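Local coordinates for putative ABC transporter, periplasmic binding protein, amino acid (Neisseria gonorrhoeae, PDB 2YJP) that binds L-cysteine as the solute receptor of an amino-acid ABC transporter and probably delivers it to the membrane components for uptake, at residues A[136-141]-A[239-244]; A[45-50]-A[245-250]. The protein carries 1 engineered substitution. All blocks are in the same frame, centred on the assembly; numbering follows the deposited sequence.

In the fold
Both contacts lie on the same side of the chain's centre, about 13 Å apart between their centres, and share one run of chain: strand 237-244 supplies half of contact 1, and the turn after it with the first residues of helix 248-264 forms half of contact 2. Contact 2 joins the start of the modelled chain to a part nearly two hundred residues later, and contact 1 is nested within that loop. The two touch directly: D136 OD2 lies 2.7 Å from G246 N, a probable hydrogen bond, and V243 packs on L250. Together they join the chain start, a strand pair and a long helix within one lobe of this family 3 solute-binding protein.

Contact 1 of 2, residues A[136-141]-A[239-244]; sequences DFADPY and IAPAVQ
D136 and V243 form an antiparallel hydrogen-bonded pair: D136 N reaches V243 O at 2.9 Å, and V243 N returns to D136 O at 2.7 Å. F137 and A242 follow as the non-hydrogen-bonded pair. Beyond them A138 N binds P241 O (2.9 Å), and after the bend at D139 and P140, Y141 N meets I239 O at 3.0 Å. A water donates to both Y141 OH and A240 O, tying the phenol to the opposite backbone.

Around the Y141 ring, CG stands between the backbone N and the carbonyl carbon (chi1 58°), and the end of the ring comes close to I239 and P241. I239 O lies over one face, toward the rim. The apolar contacts are P241 CD at the ring edge, in plane, I239 CG2 on Y141 CZ at 3.6 Å, and F137 CD1 on A240 CB (3.9 Å) and A242 CB.

D81 also bonds the phenol oxygen, and D136 OD2 accepts from G246 N. Strand 135-137 thus pairs with strand 237-244 of the mixed sheet, which also pairs with strand 142-151; the side chain of I239 comes within about 4 Å of the bound cysteine. A138 and V243 lie against helix 248-264, while P241 and V243 touch strand 120-121.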
loop_
_atom_site.group_PDB
_atom_site.type_symbol
_atom_site.label_atom_id
_atom_site.label_comp_id
_atom_site.label_asym_id
_atom_site.label_seq_id
_atom_site.Cartn_x
_atom_site.Cartn_y
_atom_site.Cartn_z
ATOM N N ASP A 136 -15.405 4.212 0.231
ATOM C CA ASP A 136 -15.255 5.092 1.377
ATOM C C ASP A 136 -13.996 4.765 2.172
ATOM O O ASP A 136 -13.768 3.602 2.597
ATOM C CB ASP A 136 -16.475 5.097 2.306
ATOM C CG ASP A 136 -17.724 5.788 1.698
ATOM O OD1 ASP A 136 -17.634 6.892 1.090
ATOM O OD2 ASP A 136 -18.835 5.239 1.902
ATOM N N PHE A 137 -13.190 5.805 2.407
ATOM C CA PHE A 137 -11.956 5.687 3.184
ATOM C C PHE A 137 -12.193 5.989 4.647
ATOM O O PHE A 137 -12.778 7.030 4.981
ATOM C CB PHE A 137 -10.918 6.651 2.651
ATOM C CG PHE A 137 -10.309 6.206 1.341
ATOM C CD1 PHE A 137 -9.279 5.233 1.313
ATOM C CD2 PHE A 137 -10.740 6.776 0.126
ATOM C CE1 PHE A 137 -8.698 4.850 0.090
ATOM C CE2 PHE A 137 -10.169 6.388 -1.080
ATOM C CZ PHE A 137 -9.151 5.434 -1.113
ATOM N N ALA A 138 -11.752 5.072 5.516
ATOM C CA ALA A 138 -11.693 5.375 6.963
ATOM C C ALA A 138 -10.527 6.279 7.296
ATOM O O ALA A 138 -9.762 6.619 6.431
ATOM C CB ALA A 138 -11.593 4.096 7.760
ATOM N N ASP A 139 -10.384 6.640 8.555
ATOM C CA ASP A 139 -9.229 7.358 9.054
ATOM C C ASP A 139 -7.931 6.777 8.598
ATOM O O ASP A 139 -7.708 5.590 8.796
ATOM C CB ASP A 139 -9.168 7.264 10.574
ATOM C CG ASP A 139 -10.145 8.164 11.252
ATOM O OD1 ASP A 139 -10.971 8.813 10.549
ATOM O OD2 ASP A 139 -10.079 8.207 12.501
ATOM N N PRO A 140 -7.035 7.650 8.097
ATOM C CA PRO A 140 -5.699 7.232 7.633
ATOM C C PRO A 140 -4.863 6.700 8.772
ATOM O O PRO A 140 -5.019 7.166 9.933
ATOM C CB PRO A 140 -5.070 8.497 7.067
ATOM C CG PRO A 140 -5.973 9.626 7.417
ATOM C CD PRO A 140 -7.252 9.101 8.047
ATOM N N TYR A 141 -3.994 5.734 8.445
ATOM C CA TYR A 141 -2.998 5.249 9.385
ATOM C C TYR A 141 -1.547 5.550 8.999
ATOM O O TYR A 141 -0.671 5.529 9.863
ATOM C CB TYR A 141 -3.192 3.757 9.689
ATOM C CG TYR A 141 -3.146 2.862 8.511
ATOM C CD1 TYR A 141 -4.313 2.560 7.823
ATOM C CD2 TYR A 141 -1.946 2.276 8.070
ATOM C CE1 TYR A 141 -4.313 1.733 6.749
ATOM C CE2 TYR A 141 -1.934 1.391 6.971
ATOM C CZ TYR A 141 -3.137 1.148 6.303
ATOM O OH TYR A 141 -3.201 0.296 5.208
ATOM N N ILE A 239 -2.516 7.063 3.478
ATOM C CA ILE A 239 -2.918 5.693 3.249
ATOM C C ILE A 239 -3.975 5.302 4.320
ATOM O O ILE A 239 -3.824 5.588 5.502
ATOM C CB ILE A 239 -1.690 4.760 3.310
ATOM C CG1 ILE A 239 -0.943 4.892 1.982
ATOM C CG2 ILE A 239 -2.119 3.329 3.565
ATOM C CD1 ILE A 239 0.407 4.227 1.984
ATOM N N ALA A 240 -5.044 4.642 3.897
ATOM C CA ALA A 240 -6.233 4.503 4.755
ATOM C C ALA A 240 -6.917 3.226 4.408
ATOM O O ALA A 240 -6.744 2.785 3.307
ATOM C CB ALA A 240 -7.194 5.669 4.538
ATOM N N PRO A 241 -7.686 2.630 5.346
ATOM C CA PRO A 241 -8.526 1.479 4.982
ATOM C C PRO A 241 -9.664 1.943 4.095
ATOM O O PRO A 241 -10.029 3.126 4.125
ATOM C CB PRO A 241 -9.114 1.019 6.314
ATOM C CG PRO A 241 -8.320 1.784 7.433
ATOM C CD PRO A 241 -7.884 3.054 6.744
ATOM N N ALA A 242 -10.256 1.033 3.318
ATOM C CA ALA A 242 -11.417 1.417 2.492
ATOM C C ALA A 242 -12.531 0.383 2.582
ATOM O O ALA A 242 -12.245 -0.823 2.560
ATOM C CB ALA A 242 -11.022 1.646 1.053
ATOM N N VAL A 243 -13.780 0.866 2.688
ATOM C CA VAL A 243 -14.950 -0.015 2.662
ATOM C C VAL A 243 -15.763 0.333 1.429
ATOM O O VAL A 243 -15.501 1.359 0.801
ATOM C CB VAL A 243 -15.826 0.124 3.913
ATOM C CG1 VAL A 243 -15.050 -0.286 5.147
ATOM C CG2 VAL A 243 -16.389 1.568 4.046
ATOM N N GLN A 244 -16.732 -0.520 1.103
ATOM C CA GLN A 244 -17.695 -0.272 0.019
ATOM C C GLN A 244 -18.348 1.074 0.218
ATOM O O GLN A 244 -18.708 1.426 1.351
ATOM C CB GLN A 244 -18.774 -1.349 0.009
ATOM C CG GLN A 244 -19.655 -1.401 -1.217
ATOM C CD GLN A 244 -20.643 -2.591 -1.160
ATOM O OE1 GLN A 244 -21.628 -2.523 -0.450
ATOM N NE2 GLN A 244 -20.357 -3.678 -1.895
HETATM O O HOH W 1 -4.892 0.595 3.087
#

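Contact 2 of 2, residues A[45-50]-A[245-250]; sequences AATVAA and KGNADL
Two helix N-termini meet here, each with its own N-cap: T47 caps helix 48-54 and N247 caps helix 248-264. T47 OG1, set between backbone N and carbonyl carbon (chi1 63°), accepts from A50 N at 3.0 Å. N247 OD1 takes a weak bond from L250 N at 3.4 Å.

The asparagine amide works in both directions, for its ND2 donates to A46 O at 2.8 Å. That bond is nearly straight at N-H (173°) and the acceptor lies in the amide plane, although ND2 stands well above the plane of the A46 carbonyl. The straight bond from ND2, with the weak one to OD1, probably fixes which way the amide is turned.

D249 extends its carboxylate from the first turn of its helix to the other helix's N-terminus, where OD2 accepts from V48 N at 2.8 Å. A bridging water donates to the same oxygen and accepts from A49 N, and the carboxylate is probably favoured by the helix dipole there. OD2 also lies 3.4 Å from T47 CB.

L250 packs in front of the A46 carbonyl oxygen, with CB and CD2 each 3.6 Å from A46 O, and V48 CG2 makes a looser apolar contact with L250 CD1. A46 and L250 both touch I51 of helix 48-54, and L250, in the first turn of helix 248-264, joins the two helix starts.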
loop_
_atom_site.group_PDB
_atom_site.type_symbol
_atom_site.label_atom_id
_atom_site.label_comp_id
_atom_site.label_asym_id
_atom_site.label_seq_id
_atom_site.Cartn_x
_atom_site.Cartn_y
_atom_site.Cartn_z
ATOM N N ALA A 45 -22.664 -7.747 4.355
ATOM C CA ALA A 45 -23.650 -6.638 4.078
ATOM C C ALA A 45 -22.997 -5.312 3.654
ATOM O O ALA A 45 -23.673 -4.452 3.015
ATOM C CB ALA A 45 -24.624 -6.418 5.264
ATOM N N ALA A 46 -21.719 -5.098 3.983
ATOM C CA ALA A 46 -20.888 -5.861 4.941
ATOM C C ALA A 46 -20.866 -5.067 6.235
ATOM O O ALA A 46 -19.902 -4.363 6.516
ATOM C CB ALA A 46 -19.474 -5.989 4.417
ATOM N N THR A 47 -21.959 -5.121 6.978
ATOM C CA THR A 47 -22.079 -4.368 8.215
ATOM C C THR A 47 -21.347 -5.099 9.365
ATOM O O THR A 47 -21.016 -6.287 9.277
ATOM C CB THR A 47 -23.576 -4.186 8.629
ATOM O OG1 THR A 47 -24.130 -5.486 8.870
ATOM C CG2 THR A 47 -24.406 -3.479 7.559
ATOM N N VAL A 48 -21.121 -4.383 10.451
ATOM C CA VAL A 48 -20.575 -4.958 11.672
ATOM C C VAL A 48 -21.370 -6.228 12.022
ATOM O O VAL A 48 -20.820 -7.302 12.066
ATOM C CB VAL A 48 -20.568 -3.912 12.836
ATOM C CG1 VAL A 48 -20.482 -4.587 14.208
ATOM C CG2 VAL A 48 -19.412 -2.883 12.601
ATOM N N ALA A 49 -22.680 -6.101 12.219
ATOM C CA ALA A 49 -23.505 -7.245 12.548
ATOM C C ALA A 49 -23.358 -8.385 11.536
ATOM O O ALA A 49 -23.240 -9.552 11.931
ATOM C CB ALA A 49 -24.982 -6.845 12.737
ATOM N N ALA A 50 -23.382 -8.068 10.242
ATOM C CA ALA A 50 -23.330 -9.130 9.227
ATOM C C ALA A 50 -22.003 -9.889 9.306
ATOM O O ALA A 50 -21.966 -11.088 9.158
ATOM C CB ALA A 50 -23.548 -8.578 7.845
ATOM N N LYS A 245 -18.533 1.807 -0.884
ATOM C CA LYS A 245 -19.186 3.090 -0.907
ATOM C C LYS A 245 -20.552 2.991 -0.289
ATOM O O LYS A 245 -21.336 2.148 -0.694
ATOM C CB LYS A 245 -19.337 3.555 -2.377
ATOM C CG LYS A 245 -19.938 4.954 -2.494
ATOM C CD LYS A 245 -18.869 5.948 -2.058
ATOM C CE LYS A 245 -18.904 7.206 -2.834
ATOM N NZ LYS A 245 -19.218 8.478 -2.203
ATOM N N GLY A 246 -20.840 3.834 0.694
ATOM C CA GLY A 246 -22.104 3.738 1.411
ATOM C C GLY A 246 -22.135 2.853 2.635
ATOM O O GLY A 246 -23.135 2.847 3.376
ATOM N N ASN A 247 -21.064 2.121 2.908
ATOM C CA ASN A 247 -21.088 1.244 4.054
ATOM C C ASN A 247 -20.717 2.000 5.330
ATOM O O ASN A 247 -19.651 1.776 5.881
ATOM C CB ASN A 247 -20.178 0.028 3.830
ATOM C CG ASN A 247 -20.349 -1.046 4.916
ATOM O OD1 ASN A 247 -21.154 -0.884 5.847
ATOM N ND2 ASN A 247 -19.594 -2.162 4.789
ATOM N N ALA A 248 -21.622 2.855 5.818
ATOM C CA ALA A 248 -21.316 3.752 6.933
ATOM C C ALA A 248 -21.167 3.005 8.254
ATOM O O ALA A 248 -20.457 3.438 9.172
ATOM C CB ALA A 248 -22.401 4.795 7.074
ATOM N N ASP A 249 -21.836 1.873 8.347
ATOM C CA ASP A 249 -21.753 1.072 9.545
ATOM C C ASP A 249 -20.323 0.541 9.798
ATOM O O ASP A 249 -19.793 0.703 10.917
ATOM C CB ASP A 249 -22.793 -0.053 9.526
ATOM C CG ASP A 249 -22.870 -0.764 10.829
ATOM O OD1 ASP A 249 -23.316 -0.172 11.841
ATOM O OD2 ASP A 249 -22.480 -1.933 10.863
ATOM N N LEU A 250 -19.717 -0.078 8.779
ATOM C CA LEU A 250 -18.354 -0.601 8.899
ATOM C C LEU A 250 -17.302 0.523 8.917
ATOM O O LEU A 250 -16.303 0.441 9.651
ATOM C CB LEU A 250 -18.025 -1.583 7.783
ATOM C CG LEU A 250 -16.724 -2.421 7.990
ATOM C CD1 LEU A 250 -16.658 -3.255 9.295
ATOM C CD2 LEU A 250 -16.465 -3.304 6.781
HETATM O O HOH W 2 -24.251 -3.581 12.200
#